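GCN5-related N-acetyltransferase:Aminotransferase, class-II (Rhodopseudomonas palustris, PDB 2FIW) binds acetyl coenzyme A and, as a member of the GNAT family, probably transfers its acetyl group to an amine of a substrate. Local coordinates at residues T21-T33 with Q42-F55. Residues are numbered along the deposited sequence; the frame is centred on the assembly and turned at random. Where two conformers were deposited one is given.
Sequences TAAIFVASIEQLT and QEAWASAADDEAKF. With ACO (acetyl coenzyme *a), chain C.
The CD1 methyl of Ile-29 fills the corner between the near-perpendicular rings of Phe-25 and Trp-45, in the antiparallel helix pair that the GNAT fold sets on one side of its sheet. The pair is a worked example of how large side chains of one helix, 18-32, pack against small alanines, Ala-46, Ala-48 and Ala-49, of its partner segment. Residues 21-32 and 42-46 run antiparallel (166°), with Val-26 facing Ala-46; from the 3-10 turn that follows, Ala-49 CB lies 3.9 Å from Ala-22 CB. Ile-29 CD1 sits over the five-membered ring of Trp-45 in a CH-pi contact, 3.5 Å from its centroid, and also covers one face of Phe-25. Onto the opposite face of Phe-25 comes the edge of Phe-55, from the start of helix 52-60, the planes inclined at 56°. With CG anti to the backbone N, Phe-25 reaches across to the second helix, where the carbonyl O of Ala-46 lies in the plane of the ring at its edge. The indole extends toward the cofactor: its CH2 is 3.9 Å from the pantetheine oxygen O5P, while NE1 hydrogen-bonds to the hydroxyl of Tyr-89. Just past the C-terminal end of helix 18-32, Thr-33 OG1 donates back to Ile-29 O at 2.6 Å and accepts from Gln-42 NE2 across the contact at 2.8 Å, the hydroxyl lying near the glutamine's amide plane and the N-H...O angle being 155°.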
ATOM      1  N   THR A  21       5.710  11.096  -0.185  1.00 37.98           N
ATOM      2  CA  THR A  21       4.956   9.912   0.200  1.00 37.35           C
ATOM      3  C   THR A  21       3.469  10.254   0.279  1.00 36.15           C
ATOM      4  O   THR A  21       2.630   9.481  -0.172  1.00 36.31           O
ATOM      5  CB  THR A  21       5.455   9.339   1.562  1.00 37.42           C
ATOM      6  OG1 THR A  21       6.864   9.115   1.490  1.00 40.37           O
ATOM      7  CG2 THR A  21       4.821   8.024   1.839  1.00 37.68           C
ATOM      8  N   ALA A  22       3.170  11.405   0.874  1.00 34.75           N
ATOM      9  CA  ALA A  22       1.814  11.907   0.995  1.00 33.94           C
ATOM     10  C   ALA A  22       1.258  12.207  -0.378  1.00 33.03           C
ATOM     11  O   ALA A  22       0.089  11.982  -0.611  1.00 33.26           O
ATOM     12  CB  ALA A  22       1.759  13.157   1.896  1.00 33.79           C
ATOM     13  N   ALA A  23       2.119  12.671  -1.284  1.00 32.27           N
ATOM     14  CA  ALA A  23       1.772  12.935  -2.669  1.00 31.82           C
ATOM     15  C   ALA A  23       1.489  11.683  -3.512  1.00 31.86           C
ATOM     16  O   ALA A  23       0.592  11.690  -4.363  1.00 32.29           O
ATOM     17  CB  ALA A  23       2.841  13.788  -3.317  1.00 31.78           C
ATOM     18  N   ILE A  24       2.238  10.608  -3.289  1.00 31.65           N
ATOM     19  CA  ILE A  24       1.993   9.341  -4.007  1.00 31.23           C
ATOM     20  C   ILE A  24       0.670   8.735  -3.543  1.00 31.90           C
ATOM     21  O   ILE A  24      -0.071   8.148  -4.332  1.00 32.16           O
ATOM     22  CB  ILE A  24       3.152   8.309  -3.777  1.00 31.33           C
ATOM     23  CG1 ILE A  24       4.397   8.704  -4.577  1.00 30.50           C
ATOM     24  CG2 ILE A  24       2.719   6.901  -4.148  1.00 29.85           C
ATOM     25  CD1 ILE A  24       5.696   8.100  -4.037  1.00 30.23           C
ATOM     26  N   PHE A  25       0.406   8.884  -2.246  1.00 32.11           N
ATOM     27  CA  PHE A  25      -0.749   8.329  -1.561  1.00 32.23           C
ATOM     28  C   PHE A  25      -2.046   8.979  -2.080  1.00 32.69           C
ATOM     29  O   PHE A  25      -2.970   8.268  -2.500  1.00 32.85           O
ATOM     30  CB  PHE A  25      -0.534   8.528  -0.055  1.00 31.41           C
ATOM     31  CG  PHE A  25      -1.750   8.288   0.812  1.00 31.21           C
ATOM     32  CD1 PHE A  25      -2.563   9.359   1.212  1.00 29.75           C
ATOM     33  CD2 PHE A  25      -2.016   7.019   1.322  1.00 28.09           C
ATOM     34  CE1 PHE A  25      -3.654   9.144   2.049  1.00 30.99           C
ATOM     35  CE2 PHE A  25      -3.096   6.785   2.145  1.00 27.46           C
ATOM     36  CZ  PHE A  25      -3.923   7.844   2.527  1.00 30.49           C
ATOM     37  N   VAL A  26      -2.105  10.312  -2.088  1.00 33.10           N
ATOM     38  CA  VAL A  26      -3.310  10.982  -2.568  1.00 33.66           C
ATOM     39  C   VAL A  26      -3.507  10.804  -4.078  1.00 34.06           C
ATOM     40  O   VAL A  26      -4.644  10.646  -4.511  1.00 35.28           O
ATOM     41  CB  VAL A  26      -3.470  12.494  -2.129  1.00 33.89           C
ATOM     42  CG1 VAL A  26      -2.878  12.755  -0.773  1.00 32.84           C
ATOM     43  CG2 VAL A  26      -2.932  13.439  -3.153  1.00 34.19           C
ATOM     44  N   ALA A  27      -2.427  10.815  -4.870  1.00 33.71           N
ATOM     45  CA  ALA A  27      -2.557  10.665  -6.319  1.00 33.32           C
ATOM     46  C   ALA A  27      -2.995   9.257  -6.700  1.00 33.87           C
ATOM     47  O   ALA A  27      -3.775   9.070  -7.626  1.00 33.49           O
ATOM     48  CB  ALA A  27      -1.276  11.029  -7.000  1.00 33.46           C
ATOM     49  N   SER A  28      -2.488   8.268  -5.971  1.00 34.41           N
ATOM     50  CA  SER A  28      -2.863   6.860  -6.140  1.00 34.92           C
ATOM     51  C   SER A  28      -4.356   6.638  -5.870  1.00 35.31           C
ATOM     52  O   SER A  28      -5.043   5.942  -6.610  1.00 35.16           O
ATOM     53  CB  SER A  28      -2.033   6.008  -5.180  1.00 34.86           C
ATOM     54  OG  SER A  28      -2.242   4.627  -5.396  1.00 36.31           O
ATOM     55  N   ILE A  29      -4.846   7.237  -4.786  1.00 36.29           N
ATOM     56  CA  ILE A  29      -6.248   7.160  -4.403  1.00 36.15           C
ATOM     57  C   ILE A  29      -7.180   7.876  -5.411  1.00 36.85           C
ATOM     58  O   ILE A  29      -8.150   7.285  -5.892  1.00 37.23           O
ATOM     59  CB  ILE A  29      -6.434   7.688  -2.971  1.00 36.03           C
ATOM     60  CG1 ILE A  29      -5.751   6.727  -1.982  1.00 35.30           C
ATOM     61  CG2 ILE A  29      -7.937   7.940  -2.636  1.00 34.74           C
ATOM     62  CD1 ILE A  29      -5.517   7.338  -0.617  1.00 33.66           C
ATOM     63  N   GLU A  30      -6.888   9.138  -5.708  0.50 37.04           N
ATOM     64  CA  GLU A  30      -7.691   9.917  -6.649  0.50 37.22           C
ATOM     65  C   GLU A  30      -7.863   9.159  -7.956  0.50 37.31           C
ATOM     66  O   GLU A  30      -8.987   8.895  -8.410  0.50 37.19           O
ATOM     67  CB  GLU A  30      -7.023  11.267  -6.922  0.50 37.05           C
ATOM     68  CG  GLU A  30      -7.029  12.229  -5.731  0.50 37.33           C
ATOM     69  CD  GLU A  30      -6.262  13.510  -6.009  0.50 37.60           C
ATOM     70  OE1 GLU A  30      -5.409  13.520  -6.933  0.50 37.63           O
ATOM     71  OE2 GLU A  30      -6.511  14.504  -5.289  0.50 37.33           O
ATOM     72  N   GLN A  31      -6.730   8.764  -8.524  1.00 37.46           N
ATOM     73  CA  GLN A  31      -6.682   8.255  -9.898  1.00 37.74           C
ATOM     74  C   GLN A  31      -6.926   6.757 -10.070  1.00 37.56           C
ATOM     75  O   GLN A  31      -7.257   6.327 -11.177  1.00 38.58           O
ATOM     76  CB  GLN A  31      -5.368   8.666 -10.592  1.00 37.76           C
ATOM     77  CG  GLN A  31      -5.111  10.197 -10.603  1.00 38.49           C
ATOM     78  CD  GLN A  31      -3.841  10.615 -11.374  1.00 40.46           C
ATOM     79  OE1 GLN A  31      -3.606  10.182 -12.519  1.00 43.10           O
ATOM     80  NE2 GLN A  31      -3.018  11.476 -10.745  1.00 41.80           N
ATOM     81  N   LEU A  32      -6.767   5.940  -9.024  1.00 36.89           N
ATOM     82  CA  LEU A  32      -6.842   4.482  -9.245  1.00 36.45           C
ATOM     83  C   LEU A  32      -8.030   3.753  -8.643  1.00 36.36           C
ATOM     84  O   LEU A  32      -8.157   2.543  -8.806  1.00 35.94           O
ATOM     85  CB  LEU A  32      -5.526   3.783  -8.852  1.00 36.12           C
ATOM     86  CG  LEU A  32      -4.246   4.289  -9.525  1.00 36.49           C
ATOM     87  CD1 LEU A  32      -3.014   3.857  -8.756  1.00 35.30           C
ATOM     88  CD2 LEU A  32      -4.169   3.853 -11.007  1.00 34.54           C
ATOM     89  N   THR A  33      -8.909   4.482  -7.966  1.00 37.25           N
ATOM     90  CA  THR A  33      -9.950   3.840  -7.158  1.00 38.47           C
ATOM     91  C   THR A  33     -11.400   4.131  -7.597  1.00 39.26           C
ATOM     92  O   THR A  33     -12.330   3.720  -6.911  1.00 39.96           O
ATOM     93  CB  THR A  33      -9.801   4.198  -5.655  1.00 38.26           C
ATOM     94  OG1 THR A  33     -10.076   5.585  -5.474  1.00 37.78           O
ATOM     95  CG2 THR A  33      -8.379   3.911  -5.146  1.00 38.51           C
ATOM     96  N   GLN A  42     -13.272   8.549  -1.775  1.00 39.77           N
ATOM     97  CA  GLN A  42     -11.889   8.856  -2.172  1.00 39.18           C
ATOM     98  C   GLN A  42     -11.325  10.066  -1.436  1.00 38.82           C
ATOM     99  O   GLN A  42     -10.144  10.085  -1.097  1.00 39.41           O
ATOM    100  CB  GLN A  42     -11.801   9.095  -3.681  1.00 39.17           C
ATOM    101  CG  GLN A  42     -12.181   7.905  -4.548  1.00 39.05           C
ATOM    102  CD  GLN A  42     -12.238   8.271  -6.021  1.00 39.52           C
ATOM    103  OE1 GLN A  42     -12.772   9.316  -6.391  1.00 40.66           O
ATOM    104  NE2 GLN A  42     -11.691   7.413  -6.866  1.00 39.87           N
ATOM    105  N   GLU A  43     -12.172  11.061  -1.190  0.50 38.47           N
ATOM    106  CA  GLU A  43     -11.764  12.286  -0.508  0.50 38.37           C
ATOM    107  C   GLU A  43     -11.457  12.049   0.967  0.50 37.79           C
ATOM    108  O   GLU A  43     -10.503  12.613   1.495  0.50 37.95           O
ATOM    109  CB  GLU A  43     -12.826  13.391  -0.672  0.50 38.39           C
ATOM    110  CG  GLU A  43     -12.850  14.028  -2.070  0.50 39.10           C
ATOM    111  CD  GLU A  43     -14.162  14.753  -2.416  0.50 39.32           C
ATOM    112  OE1 GLU A  43     -15.064  14.882  -1.549  0.50 39.28           O
ATOM    113  OE2 GLU A  43     -14.282  15.193  -3.581  0.50 40.19           O
ATOM    114  N   ALA A  44     -12.268  11.223   1.625  1.00 37.28           N
ATOM    115  CA  ALA A  44     -12.052  10.864   3.025  1.00 36.60           C
ATOM    116  C   ALA A  44     -10.808   9.992   3.201  1.00 36.01           C
ATOM    117  O   ALA A  44     -10.004  10.228   4.087  1.00 35.33           O
ATOM    118  CB  ALA A  44     -13.263  10.160   3.582  1.00 36.42           C
ATOM    119  N   TRP A  45     -10.679   8.981   2.347  1.00 35.84           N
ATOM    120  CA  TRP A  45      -9.498   8.121   2.292  1.00 35.79           C
ATOM    121  C   TRP A  45      -8.215   8.969   2.140  1.00 36.09           C
ATOM    122  O   TRP A  45      -7.333   8.873   2.984  1.00 36.13           O
ATOM    123  CB  TRP A  45      -9.653   7.137   1.136  1.00 35.12           C
ATOM    124  CG  TRP A  45      -8.636   6.058   1.026  1.00 34.47           C
ATOM    125  CD1 TRP A  45      -7.482   5.894   1.773  1.00 34.33           C
ATOM    126  CD2 TRP A  45      -8.647   5.003   0.071  1.00 32.78           C
ATOM    127  NE1 TRP A  45      -6.793   4.783   1.340  1.00 32.13           N
ATOM    128  CE2 TRP A  45      -7.484   4.219   0.293  1.00 32.96           C
ATOM    129  CE3 TRP A  45      -9.533   4.629  -0.948  1.00 31.55           C
ATOM    130  CZ2 TRP A  45      -7.186   3.080  -0.481  1.00 33.54           C
ATOM    131  CZ3 TRP A  45      -9.234   3.501  -1.715  1.00 32.81           C
ATOM    132  CH2 TRP A  45      -8.066   2.745  -1.478  1.00 33.89           C
ATOM    133  N   ALA A  46      -8.133   9.797   1.088  1.00 36.16           N
ATOM    134  CA  ALA A  46      -6.980  10.672   0.852  1.00 36.60           C
ATOM    135  C   ALA A  46      -6.727  11.696   1.950  1.00 37.30           C
ATOM    136  O   ALA A  46      -5.593  12.129   2.148  1.00 37.50           O
ATOM    137  CB  ALA A  46      -7.130  11.398  -0.460  1.00 36.63           C
ATOM    138  N   SER A  47      -7.780  12.101   2.652  1.00 37.77           N
ATOM    139  CA  SER A  47      -7.671  13.188   3.604  1.00 38.30           C
ATOM    140  C   SER A  47      -6.771  12.776   4.757  1.00 38.33           C
ATOM    141  O   SER A  47      -6.447  13.599   5.600  1.00 38.75           O
ATOM    142  CB  SER A  47      -9.061  13.648   4.115  1.00 38.63           C
ATOM    143  OG  SER A  47      -9.520  12.830   5.201  1.00 39.29           O
ATOM    144  N   ALA A  48      -6.369  11.505   4.801  1.00 38.31           N
ATOM    145  CA  ALA A  48      -5.473  11.042   5.860  1.00 38.65           C
ATOM    146  C   ALA A  48      -4.090  11.709   5.784  1.00 39.11           C
ATOM    147  O   ALA A  48      -3.414  11.882   6.805  1.00 39.65           O
ATOM    148  CB  ALA A  48      -5.361   9.531   5.851  1.00 38.68           C
ATOM    149  N   ALA A  49      -3.690  12.119   4.585  1.00 39.28           N
ATOM    150  CA  ALA A  49      -2.421  12.817   4.396  1.00 39.91           C
ATOM    151  C   ALA A  49      -2.471  14.308   4.816  1.00 40.66           C
ATOM    152  O   ALA A  49      -1.442  15.008   4.782  1.00 40.33           O
ATOM    153  CB  ALA A  49      -1.951  12.663   2.950  1.00 39.59           C
ATOM    154  N   ASP A  50      -3.672  14.764   5.199  1.00 41.42           N
ATOM    155  CA  ASP A  50      -3.938  16.125   5.685  1.00 42.54           C
ATOM    156  C   ASP A  50      -3.243  16.415   7.003  1.00 42.82           C
ATOM    157  O   ASP A  50      -2.602  17.464   7.149  1.00 42.91           O
ATOM    158  CB  ASP A  50      -5.448  16.364   5.884  1.00 42.77           C
ATOM    159  CG  ASP A  50      -6.181  16.668   4.589  1.00 43.49           C
ATOM    160  OD1 ASP A  50      -5.527  16.702   3.528  1.00 44.80           O
ATOM    161  OD2 ASP A  50      -7.422  16.859   4.645  1.00 44.29           O
ATOM    162  N   ASP A  51      -3.398  15.519   7.974  0.60 42.82           N
ATOM    163  CA  ASP A  51      -2.674  15.631   9.232  0.60 43.04           C
ATOM    164  C   ASP A  51      -1.251  15.124   8.998  0.60 43.41           C
ATOM    165  O   ASP A  51      -0.951  13.937   9.182  0.60 43.48           O
ATOM    166  CB  ASP A  51      -3.384  14.851  10.345  0.60 42.84           C
ATOM    167  CG  ASP A  51      -2.791  15.113  11.723  0.60 42.74           C
ATOM    168  OD1 ASP A  51      -1.800  15.880  11.843  0.60 41.53           O
ATOM    169  OD2 ASP A  51      -3.315  14.525  12.693  0.60 42.42           O
ATOM    170  N   GLU A  52      -0.393  16.043   8.575  1.00 43.65           N
ATOM    171  CA  GLU A  52       0.985  15.739   8.156  1.00 44.98           C
ATOM    172  C   GLU A  52       1.837  15.003   9.187  1.00 44.42           C
ATOM    173  O   GLU A  52       2.501  14.016   8.865  1.00 44.70           O
ATOM    174  CB  GLU A  52       1.688  17.013   7.661  1.00 44.78           C
ATOM    175  CG  GLU A  52       0.959  17.637   6.462  1.00 46.96           C
ATOM    176  CD  GLU A  52       1.687  18.812   5.810  1.00 48.04           C
ATOM    177  OE1 GLU A  52       2.876  19.070   6.137  1.00 51.96           O
ATOM    178  OE2 GLU A  52       1.049  19.481   4.962  1.00 50.46           O
ATOM    179  N   ALA A  53       1.788  15.474  10.426  1.00 44.21           N
ATOM    180  CA  ALA A  53       2.536  14.866  11.523  1.00 43.65           C
ATOM    181  C   ALA A  53       2.112  13.417  11.802  1.00 42.67           C
ATOM    182  O   ALA A  53       2.957  12.541  12.045  1.00 42.72           O
ATOM    183  CB  ALA A  53       2.424  15.738  12.797  1.00 43.61           C
ATOM    184  N   LYS A  54       0.808  13.184  11.754  1.00 41.65           N
ATOM    185  CA  LYS A  54       0.201  11.885  12.064  1.00 40.96           C
ATOM    186  C   LYS A  54       0.322  10.906  10.879  1.00 39.66           C
ATOM    187  O   LYS A  54       0.503   9.698  11.067  1.00 39.38           O
ATOM    188  CB  LYS A  54      -1.262  12.113  12.478  1.00 40.76           C
ATOM    189  CG  LYS A  54      -2.063  10.871  12.827  1.00 42.17           C
ATOM    190  CD  LYS A  54      -3.499  11.236  13.212  1.00 43.27           C
ATOM    191  CE  LYS A  54      -4.461  10.054  12.967  1.00 47.25           C
ATOM    192  NZ  LYS A  54      -3.970   8.811  13.681  1.00 50.00           N
ATOM    193  N   PHE A  55       0.215  11.427   9.662  1.00 38.40           N
ATOM    194  CA  PHE A  55       0.551  10.640   8.467  1.00 37.63           C
ATOM    195  C   PHE A  55       2.027  10.184   8.495  1.00 36.73           C
ATOM    196  O   PHE A  55       2.319   9.017   8.285  1.00 36.47           O
ATOM    197  CB  PHE A  55       0.243  11.415   7.179  1.00 37.19           C
ATOM    198  CG  PHE A  55       0.366  10.586   5.930  1.00 37.30           C
ATOM    199  CD1 PHE A  55      -0.644   9.689   5.570  1.00 37.10           C
ATOM    200  CD2 PHE A  55       1.491  10.693   5.114  1.00 36.95           C
ATOM    201  CE1 PHE A  55      -0.530   8.900   4.418  1.00 35.87           C
ATOM    202  CE2 PHE A  55       1.611   9.911   3.950  1.00 38.06           C
ATOM    203  CZ  PHE A  55       0.600   9.015   3.607  1.00 36.47           C
TER
HETATM  204  N1A ACO C 200       2.276  -6.087 -18.783  1.00 75.65           N
HETATM  205  C2A ACO C 200       1.056  -6.449 -18.338  1.00 75.21           C
HETATM  206  N3A ACO C 200       0.777  -6.506 -17.022  1.00 75.42           N
HETATM  207  C4A ACO C 200       1.711  -6.196 -16.069  1.00 75.58           C
HETATM  208  C5A ACO C 200       2.988  -5.812 -16.447  1.00 75.66           C
HETATM  209  C6A ACO C 200       3.271  -5.761 -17.913  1.00 75.66           C
HETATM  210  N6A ACO C 200       4.494  -5.399 -18.376  1.00 75.39           N
HETATM  211  N7A ACO C 200       3.694  -5.571 -15.320  1.00 74.97           N
HETATM  212  C8A ACO C 200       2.870  -5.795 -14.267  1.00 75.13           C
HETATM  213  N9A ACO C 200       1.673  -6.182 -14.730  1.00 74.85           N
HETATM  214  C1B ACO C 200       0.445  -6.529 -13.965  1.00 73.98           C
HETATM  215  C2B ACO C 200       0.604  -7.658 -12.963  1.00 72.43           C
HETATM  216  O2B ACO C 200       0.477  -8.931 -13.599  1.00 72.08           O
HETATM  217  C3B ACO C 200      -0.550  -7.383 -12.012  1.00 71.99           C
HETATM  218  O3B ACO C 200      -1.712  -8.134 -12.368  1.00 74.48           O
HETATM  219  P3B ACO C 200      -2.855  -8.524 -11.287  1.00 78.25           P
HETATM  220  O7A ACO C 200      -3.672  -7.266 -11.016  1.00 77.57           O
HETATM  221  O8A ACO C 200      -2.085  -8.985 -10.071  1.00 78.43           O
HETATM  222  O9A ACO C 200      -3.616  -9.618 -12.003  1.00 77.56           O
HETATM  223  C4B ACO C 200      -0.837  -5.881 -12.136  1.00 68.95           C
HETATM  224  O4B ACO C 200      -0.073  -5.403 -13.244  1.00 71.09           O
HETATM  225  C5B ACO C 200      -0.436  -5.095 -10.887  1.00 63.02           C
HETATM  226  O5B ACO C 200       0.886  -5.506 -10.509  1.00 54.79           O
HETATM  227  P1A ACO C 200       2.059  -4.469 -10.142  1.00 48.53           P
HETATM  228  O1A ACO C 200       2.483  -3.719 -11.388  1.00 49.51           O
HETATM  229  O2A ACO C 200       3.057  -5.285  -9.352  1.00 48.16           O
HETATM  230  O3A ACO C 200       1.278  -3.487  -9.123  1.00 45.60           O
HETATM  231  P2A ACO C 200       1.202  -1.905  -9.288  1.00 41.65           P
HETATM  232  O4A ACO C 200       0.305  -1.604 -10.457  1.00 44.71           O
HETATM  233  O5A ACO C 200       2.608  -1.378  -9.269  1.00 42.12           O
HETATM  234  O6A ACO C 200       0.471  -1.430  -7.922  1.00 43.66           O
HETATM  235  CBP ACO C 200      -1.500  -1.214  -6.418  1.00 45.02           C
HETATM  236  CCP ACO C 200      -0.617  -2.121  -7.292  1.00 43.57           C
HETATM  237  CDP ACO C 200      -2.693  -2.040  -5.954  1.00 43.26           C
HETATM  238  CEP ACO C 200      -0.706  -0.714  -5.222  1.00 45.09           C
HETATM  239  CAP ACO C 200      -1.974   0.033  -7.203  1.00 44.88           C
HETATM  240  OAP ACO C 200      -2.907  -0.314  -8.242  1.00 45.36           O
HETATM  241  C9P ACO C 200      -2.503   1.218  -6.400  1.00 44.20           C
HETATM  242  O9P ACO C 200      -1.668   2.155  -5.963  1.00 43.50           O
HETATM  243  N8P ACO C 200      -3.748   1.325  -6.178  1.00 43.74           N
HETATM  244  C7P ACO C 200      -4.495   2.384  -5.486  1.00 45.27           C
HETATM  245  C6P ACO C 200      -4.260   2.436  -3.976  1.00 44.80           C
HETATM  246  C5P ACO C 200      -4.693   1.134  -3.373  1.00 46.14           C
HETATM  247  O5P ACO C 200      -5.740   0.598  -3.713  1.00 47.39           O
HETATM  248  N4P ACO C 200      -3.872   0.610  -2.476  1.00 46.34           N
HETATM  249  C3P ACO C 200      -4.070  -0.650  -1.788  1.00 48.95           C
HETATM  250  C2P ACO C 200      -4.938  -0.371  -0.572  1.00 51.29           C
HETATM  251  S1P ACO C 200      -4.699  -1.777   0.448  1.00 52.22           S
HETATM  252  C   ACO C 200      -3.680  -1.252   1.658  1.00 52.42           C
HETATM  253  O   ACO C 200      -2.956  -0.278   1.481  1.00 51.94           O
HETATM  254  CH3 ACO C 200      -3.683  -1.904   2.810  1.00 52.75           C